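Local atomic coordinates of putative metal-dependent isothiocyanate hydrolase SaxA (Pectobacterium carotovorum, PDB entry 6BRM), a protein that probably hydrolyses isothiocyanates, the toxic defence compounds of plants, at a centre of two zinc ions in a metallo-beta-lactamase fold. Residues 4-9 with 50-55; 126-131 with 196-201; 185-190 with 220-225. All coordinates share one frame; numbering follows the deposited sequence.

Contact 1. Residues 4-9 with 50-55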
# COMPACT_ATOMS: atom_id res chain seq x y z
N THR B 4 -13.61 -8.22 23.36
CA THR B 4 -12.85 -8.89 24.42
C THR B 4 -11.44 -9.17 23.93
O THR B 4 -11.26 -9.83 22.91
CB THR B 4 -13.50 -10.24 24.83
OG1 THR B 4 -14.92 -10.09 24.93
CG2 THR B 4 -12.95 -10.73 26.16
N GLN B 5 -10.44 -8.65 24.64
CA GLN B 5 -9.05 -9.06 24.42
C GLN B 5 -8.90 -10.46 25.00
O GLN B 5 -9.26 -10.69 26.16
CB GLN B 5 -8.09 -8.08 25.11
CG GLN B 5 -6.59 -8.40 24.98
CD GLN B 5 -6.07 -8.31 23.55
OE1 GLN B 5 -6.67 -7.67 22.69
NE2 GLN B 5 -4.94 -8.95 23.31
N ILE B 6 -8.40 -11.40 24.19
CA ILE B 6 -8.11 -12.76 24.65
C ILE B 6 -6.61 -12.85 24.96
O ILE B 6 -6.23 -12.75 26.12
CB ILE B 6 -8.59 -13.84 23.64
CG1 ILE B 6 -10.11 -13.78 23.45
CG2 ILE B 6 -8.15 -15.24 24.06
CD1 ILE B 6 -10.94 -14.29 24.62
N ARG B 7 -5.77 -13.01 23.93
CA ARG B 7 -4.31 -12.97 24.07
C ARG B 7 -3.66 -12.80 22.69
O ARG B 7 -4.07 -13.45 21.73
CB ARG B 7 -3.77 -14.22 24.79
CG ARG B 7 -4.03 -15.55 24.08
CD ARG B 7 -2.77 -16.16 23.46
NE ARG B 7 -2.12 -17.11 24.36
CZ ARG B 7 -2.46 -18.39 24.53
NH1 ARG B 7 -3.47 -18.94 23.85
NH2 ARG B 7 -1.77 -19.15 25.38
N ASN B 8 -2.65 -11.92 22.61
CA ASN B 8 -2.04 -11.49 21.35
C ASN B 8 -3.10 -10.77 20.49
O ASN B 8 -3.78 -9.88 21.01
CB ASN B 8 -1.33 -12.66 20.64
CG ASN B 8 -0.26 -12.21 19.65
OD1 ASN B 8 0.58 -11.36 19.98
ND2 ASN B 8 -0.28 -12.77 18.45
N ALA B 9 -3.25 -11.11 19.20
CA ALA B 9 -4.27 -10.51 18.33
C ALA B 9 -5.60 -11.26 18.37
O ALA B 9 -6.54 -10.88 17.67
CB ALA B 9 -3.75 -10.42 16.91
N LEU B 50 -4.44 -18.99 28.22
CA LEU B 50 -5.73 -18.41 27.87
C LEU B 50 -6.44 -17.92 29.14
O LEU B 50 -6.50 -18.66 30.13
CB LEU B 50 -6.62 -19.43 27.16
CG LEU B 50 -6.19 -19.87 25.76
CD1 LEU B 50 -6.89 -21.16 25.36
CD2 LEU B 50 -6.47 -18.77 24.74
N PRO B 51 -7.00 -16.70 29.12
CA PRO B 51 -7.71 -16.18 30.29
C PRO B 51 -9.10 -16.80 30.51
O PRO B 51 -9.69 -16.58 31.57
CB PRO B 51 -7.82 -14.69 30.00
CG PRO B 51 -7.91 -14.62 28.51
CD PRO B 51 -7.09 -15.76 27.98
N VAL B 52 -9.61 -17.54 29.52
CA VAL B 52 -10.89 -18.25 29.61
C VAL B 52 -10.75 -19.62 28.94
O VAL B 52 -9.80 -19.83 28.19
CB VAL B 52 -12.03 -17.45 28.94
CG1 VAL B 52 -12.48 -16.30 29.84
CG2 VAL B 52 -11.62 -16.92 27.57
N PRO B 53 -11.70 -20.55 29.20
CA PRO B 53 -11.66 -21.85 28.50
C PRO B 53 -11.98 -21.73 27.01
O PRO B 53 -12.59 -20.75 26.58
CB PRO B 53 -12.73 -22.68 29.22
CG PRO B 53 -13.64 -21.68 29.83
CD PRO B 53 -12.76 -20.53 30.23
N VAL B 54 -11.57 -22.73 26.24
CA VAL B 54 -11.79 -22.74 24.78
C VAL B 54 -13.27 -22.83 24.37
O VAL B 54 -13.63 -22.34 23.30
CB VAL B 54 -11.01 -23.87 24.06
CG1 VAL B 54 -9.51 -23.72 24.30
CG2 VAL B 54 -11.50 -25.26 24.47
N GLU B 55 -14.10 -23.44 25.21
CA GLU B 55 -15.55 -23.56 24.95
C GLU B 55 -16.23 -22.20 24.75
O GLU B 55 -17.07 -22.05 23.86
CB GLU B 55 -16.27 -24.33 26.07
CG GLU B 55 -16.14 -25.85 26.01
CD GLU B 55 -14.80 -26.39 26.49
OE1 GLU B 55 -13.93 -25.60 26.93
OE2 GLU B 55 -14.62 -27.62 26.42
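Ile6 and Arg7, on strand 2-7, face Pro51 and Leu50 of a loop, with the CA atoms of Ile6 and Pro51 6.6 Å apart. The backbones do not pair, so the meeting is one of side chains. Ile6 spreads over all three residues 50-52. Its two branches share the work. CG2 lies anti to the backbone N and reaches the methyl CD2 of Leu50 at 4.0 Å and, at nearly the same distance, CD of the Pro51 ring. The other branch runs out through CG1, and its end CD1 meets CG2 of Val52 at 4.0 Å. Ile6 crosses both Pro51 and Val52 at about a right angle. The proline ring also rests on the strand backbone: CG of Pro51 is 3.5 Å from O of Ile6.

Arg7 brings a polar group to the same apolar patch. Its chain bends at chi2 (108°) and again at chi3 (94°), which brings the guanidinium back beside Leu50. NH1 lies next to Leu50 CD2, and the backbone N of Leu50 sits over one face of the guanidinium, 3.9 Å from NH2. The hydrogen bonds of this group go to backbone carbonyls outside the two segments. NH2 binds O of Val48 and O of Ala27, and NH1 binds O of Met25. These bonds hold the guanidinium in place, and Leu50 packs against it.

Ile6 and Arg7 both face Thr10 of the adjacent strand, which makes a classic beta bulge. Strand 2-7 lies between strands 10-15 and 256-258 in one of the two sheets of the metallo-beta-lactamase fold. The loop leads directly into helix 54-58, where Leu57 touches both Ile6 and Val52.

Contact 2. Residues 126-131 with 196-201. With ZN (zinc ion), chain L.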
# COMPACT_ATOMS: atom_id res chain seq x y z
N GLY B 126 -2.55 -3.73 4.28
CA GLY B 126 -1.48 -3.25 5.16
C GLY B 126 -0.13 -3.62 4.57
O GLY B 126 -0.05 -4.14 3.46
N GLN B 127 0.94 -3.31 5.31
CA GLN B 127 2.27 -3.78 4.97
C GLN B 127 2.94 -4.36 6.22
O GLN B 127 3.25 -3.63 7.16
CB GLN B 127 3.10 -2.65 4.37
CG GLN B 127 4.32 -3.12 3.59
CD GLN B 127 4.91 -2.05 2.71
OE1 GLN B 127 4.64 -2.00 1.51
NE2 GLN B 127 5.71 -1.17 3.30
N HIS B 128 3.19 -5.67 6.20
CA HIS B 128 3.73 -6.41 7.35
C HIS B 128 5.26 -6.34 7.33
O HIS B 128 5.94 -7.36 7.25
CB HIS B 128 3.23 -7.87 7.29
CG HIS B 128 3.27 -8.59 8.60
ND1 HIS B 128 4.05 -8.19 9.66
CD2 HIS B 128 2.63 -9.72 9.00
CE1 HIS B 128 3.88 -9.03 10.67
NE2 HIS B 128 3.03 -9.97 10.29
N GLY B 129 5.79 -5.12 7.44
CA GLY B 129 7.23 -4.89 7.28
C GLY B 129 7.54 -3.54 6.69
O GLY B 129 6.66 -2.85 6.19
N SER B 130 8.82 -3.16 6.75
CA SER B 130 9.31 -1.92 6.15
C SER B 130 9.38 -2.03 4.62
O SER B 130 9.30 -3.12 4.07
CB SER B 130 10.71 -1.60 6.68
OG SER B 130 11.62 -2.63 6.32
N ASN B 131 9.54 -0.88 3.96
CA ASN B 131 9.72 -0.83 2.50
C ASN B 131 10.91 -1.65 2.02
O ASN B 131 10.84 -2.29 0.96
CB ASN B 131 9.89 0.63 2.03
CG ASN B 131 8.60 1.42 2.09
OD1 ASN B 131 7.57 0.93 2.55
ND2 ASN B 131 8.65 2.66 1.61
N GLY B 196 14.33 -3.55 10.38
CA GLY B 196 13.51 -2.72 11.27
C GLY B 196 12.17 -3.35 11.61
O GLY B 196 11.93 -4.51 11.27
N PRO B 197 11.28 -2.59 12.30
CA PRO B 197 9.98 -3.09 12.78
C PRO B 197 9.09 -3.75 11.71
O PRO B 197 9.08 -3.30 10.56
CB PRO B 197 9.30 -1.83 13.33
CG PRO B 197 10.43 -0.95 13.74
CD PRO B 197 11.52 -1.20 12.74
N ILE B 198 8.39 -4.81 12.11
CA ILE B 198 7.47 -5.56 11.24
C ILE B 198 5.98 -5.36 11.55
O ILE B 198 5.13 -5.76 10.75
CB ILE B 198 7.79 -7.08 11.23
CG1 ILE B 198 7.78 -7.68 12.65
CG2 ILE B 198 9.14 -7.34 10.56
CD1 ILE B 198 7.58 -9.18 12.68
N ILE B 199 5.68 -4.77 12.71
CA ILE B 199 4.33 -4.37 13.10
C ILE B 199 4.41 -3.02 13.84
O ILE B 199 5.49 -2.42 13.92
CB ILE B 199 3.63 -5.46 13.94
CG1 ILE B 199 4.43 -5.82 15.20
CG2 ILE B 199 3.39 -6.72 13.11
CD1 ILE B 199 3.70 -6.75 16.14
N MET B 200 3.28 -2.53 14.36
CA MET B 200 3.23 -1.21 15.01
C MET B 200 3.85 -1.23 16.41
O MET B 200 4.09 -2.29 16.98
CB MET B 200 1.80 -0.68 15.10
CG MET B 200 1.04 -0.73 13.78
SD MET B 200 -0.35 0.40 13.64
CE MET B 200 0.19 1.48 12.32
N GLY B 201 4.10 -0.03 16.93
CA GLY B 201 4.66 0.15 18.27
C GLY B 201 4.00 1.28 19.02
O GLY B 201 2.84 1.61 18.78
ZN ZN L . 1.89 -11.63 11.17
O HOH W 1 2.45 -12.67 13.01
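His128 and Ile199 lie side by side and point the same way, and the imidazole is held from two sides of its outline. On one side ND1 donates to the backbone O of Ile198, with 2.9 Å between ND1 and O and an angle of 143° at the hydrogen. The oxygen is near the ring plane but tilted from it, and the donor stands above the carbonyl plane of Ile198. On the other side NE2 binds a zinc ion at 2.2 Å. CG is anti to the backbone N (chi1 -159°), which carries the ring away from its own backbone to the metal. CG2 of Ile199 approaches obliquely, 3.4 Å from His128 CE1.

The bond from ND1 leaves NE2 to the metal and fixes the rotation of the ring. It is a second-shell contact, which probably makes the imidazole a somewhat stronger ligand. His67, His69 and Asp164 complete the protein ligands of this zinc, in the dinuclear centre characteristic of the metallo-beta-lactamase fold. Water 1 lies at the edge of the His128 ring, in its plane, and binds the same ion.

The backbone around the histidine is tightly turned. His128 is the centre of an inverse gamma turn, and the CA atoms of Gly129 and Ile198 come within 4.0 Å. At the start of the turn, Gln127 extends its side chain, and its NE2 donates to OD1 of Asn131 at 2.9 Å, in the plane of that carbonyl. The OE1 of Gln127 accepts a bond from the backbone N of Lys169 of the second subunit.

Contact 3. Residues 185-190 with 220-225. With ZN (zinc ion), chain M.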
# COMPACT_ATOMS: atom_id res chain seq x y z
N LEU B 185 -5.08 -1.56 17.35
CA LEU B 185 -3.73 -1.72 16.81
C LEU B 185 -3.01 -2.93 17.40
O LEU B 185 -3.23 -3.28 18.56
CB LEU B 185 -2.89 -0.47 17.10
CG LEU B 185 -3.48 0.89 16.73
CD1 LEU B 185 -2.49 1.98 17.08
CD2 LEU B 185 -3.85 0.96 15.26
N ASN B 186 -2.16 -3.54 16.58
CA ASN B 186 -1.27 -4.62 17.00
C ASN B 186 0.08 -4.01 17.37
O ASN B 186 0.98 -3.91 16.53
CB ASN B 186 -1.12 -5.66 15.88
CG ASN B 186 -2.41 -6.43 15.63
OD1 ASN B 186 -3.45 -6.18 16.25
ND2 ASN B 186 -2.35 -7.40 14.72
N THR B 187 0.21 -3.60 18.64
CA THR B 187 1.37 -2.85 19.14
C THR B 187 2.36 -3.75 19.90
O THR B 187 2.72 -3.49 21.05
CB THR B 187 0.92 -1.69 20.07
OG1 THR B 187 0.07 -2.21 21.10
CG2 THR B 187 0.16 -0.65 19.29
N GLY B 188 2.82 -4.80 19.23
CA GLY B 188 3.83 -5.69 19.77
C GLY B 188 5.24 -5.16 19.68
O GLY B 188 6.07 -5.46 20.54
N TYR B 189 5.50 -4.36 18.65
CA TYR B 189 6.85 -3.88 18.32
C TYR B 189 7.84 -5.04 18.15
O TYR B 189 8.96 -5.01 18.67
CB TYR B 189 7.33 -2.84 19.34
CG TYR B 189 8.40 -1.91 18.80
CD1 TYR B 189 8.12 -1.01 17.76
CD2 TYR B 189 9.70 -1.90 19.34
CE1 TYR B 189 9.10 -0.15 17.27
CE2 TYR B 189 10.68 -1.05 18.85
CZ TYR B 189 10.37 -0.17 17.81
OH TYR B 189 11.34 0.68 17.32
N ALA B 190 7.40 -6.07 17.43
CA ALA B 190 8.30 -7.10 16.93
C ALA B 190 9.19 -6.44 15.88
O ALA B 190 8.72 -5.67 15.05
CB ALA B 190 7.52 -8.25 16.32
N SER B 220 -3.12 -4.03 21.43
CA SER B 220 -3.23 -5.48 21.33
C SER B 220 -1.96 -6.06 20.71
O SER B 220 -1.06 -5.30 20.32
CB SER B 220 -4.46 -5.87 20.50
OG SER B 220 -4.62 -7.28 20.39
N HIS B 221 -1.88 -7.39 20.63
CA HIS B 221 -0.74 -8.10 20.03
C HIS B 221 0.56 -7.89 20.83
O HIS B 221 1.62 -7.66 20.24
CB HIS B 221 -0.58 -7.68 18.55
CG HIS B 221 0.17 -8.67 17.70
ND1 HIS B 221 1.44 -9.11 18.00
CD2 HIS B 221 -0.16 -9.26 16.52
CE1 HIS B 221 1.84 -9.95 17.07
NE2 HIS B 221 0.89 -10.05 16.15
N MET B 222 0.49 -7.98 22.16
CA MET B 222 1.69 -7.89 23.02
C MET B 222 1.61 -8.71 24.31
O MET B 222 0.52 -9.01 24.80
CB MET B 222 2.01 -6.42 23.33
CG MET B 222 0.89 -5.62 23.96
SD MET B 222 1.30 -3.86 24.04
CE MET B 222 -0.29 -3.20 24.55
N GLU B 223 2.78 -9.07 24.84
CA GLU B 223 2.93 -9.93 26.04
C GLU B 223 2.30 -11.31 25.85
O GLU B 223 1.50 -11.77 26.67
CB GLU B 223 2.39 -9.25 27.30
CG GLU B 223 3.01 -7.89 27.58
CD GLU B 223 2.62 -7.34 28.94
OE1 GLU B 223 1.50 -7.62 29.41
OE2 GLU B 223 3.43 -6.61 29.53
N SER B 224 2.67 -11.96 24.74
CA SER B 224 2.10 -13.25 24.33
C SER B 224 3.10 -14.12 23.58
O SER B 224 3.17 -15.32 23.82
CB SER B 224 0.87 -13.02 23.45
OG SER B 224 -0.07 -12.19 24.09
N ILE B 225 3.84 -13.52 22.64
CA ILE B 225 5.02 -14.16 22.05
C ILE B 225 6.24 -13.30 22.37
O ILE B 225 6.16 -12.07 22.34
CB ILE B 225 4.86 -14.43 20.53
CG1 ILE B 225 4.87 -13.13 19.70
CG2 ILE B 225 3.57 -15.21 20.27
CD1 ILE B 225 4.57 -13.34 18.23
ZN ZN M . 1.46 -11.22 14.36
O HOH W 1 2.45 -12.67 13.01
O HOH W 2 3.51 -10.44 14.54
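Asn186 and His221 form the tight part of this contact, with their CB atoms 3.4 Å apart. The side chains cross obliquely, and the amide and imidazole planes stand 41° apart. ND2 of Asn186 comes to 3.4 Å from CD2 of His221, approaching the ring at a slant. That ND2 has its hydrogen bond with Asp164 OD1, so the amide packs on one zinc ligand while bonding to another. The imidazole runs on to the metal: CG is anti to the backbone N (chi1 -158°), and NE2 binds zinc at 2.2 Å.

Behind the histidine the backbones join as neighbouring parallel strands. Asn186 and Ser220 form a bridge, and their side chains lie on the same face of the sheet. The N of Thr187 donates to O of Ser220 over 2.7 Å, and OG1 of Thr187 adds a weak bond to the same oxygen. These are the C-terminal ends of strands 182-186 and 216-220. In the metallo-beta-lactamase fold the metal ligands sit on loops at such strand ends, and here His221 directly follows its strand. Asp71, His72 and Asp164 are the other protein ligands of this zinc. Waters 1 and 2 also bind it.

Just past the bridge the chains are still close. CA of Gly188 is 3.0 Å from O of His221. Met222 then lies alongside Thr187, its SD 3.3 Å from Thr187 O, and helix 232-241 covers both through Leu235.

Further along, the segments diverge. The ring of Tyr189 leads away from the other segment and is exposed. Glu223 is partly exposed and turns instead to the start of helix 232-241, where its OE2 accepts a bond from the N of Arg232.

Overall arrangement
Contact 3 lies between the other two, its centre about 14 Å from that of contact 1 and about 12 Å from that of contact 2. Contacts 1 and 2 lie on opposite sides of the chain's centre, with their own centres about 25 Å apart. Contact 1 closes first along the chain. The segments of contacts 2 and 3 alternate, and residues 185-190 and 196-201 pair through backbone bonds such as Met200 with Tyr189. Residues 4-9 of contact 1 lie on one large sheet, and contact 3 joins two strands of the other. Gln5 and Asn8 link them through Ser220 and His221. Contacts 2 and 3 each hold one zinc-binding histidine, and water 1 binds both metals, so the active centre spans these two contacts.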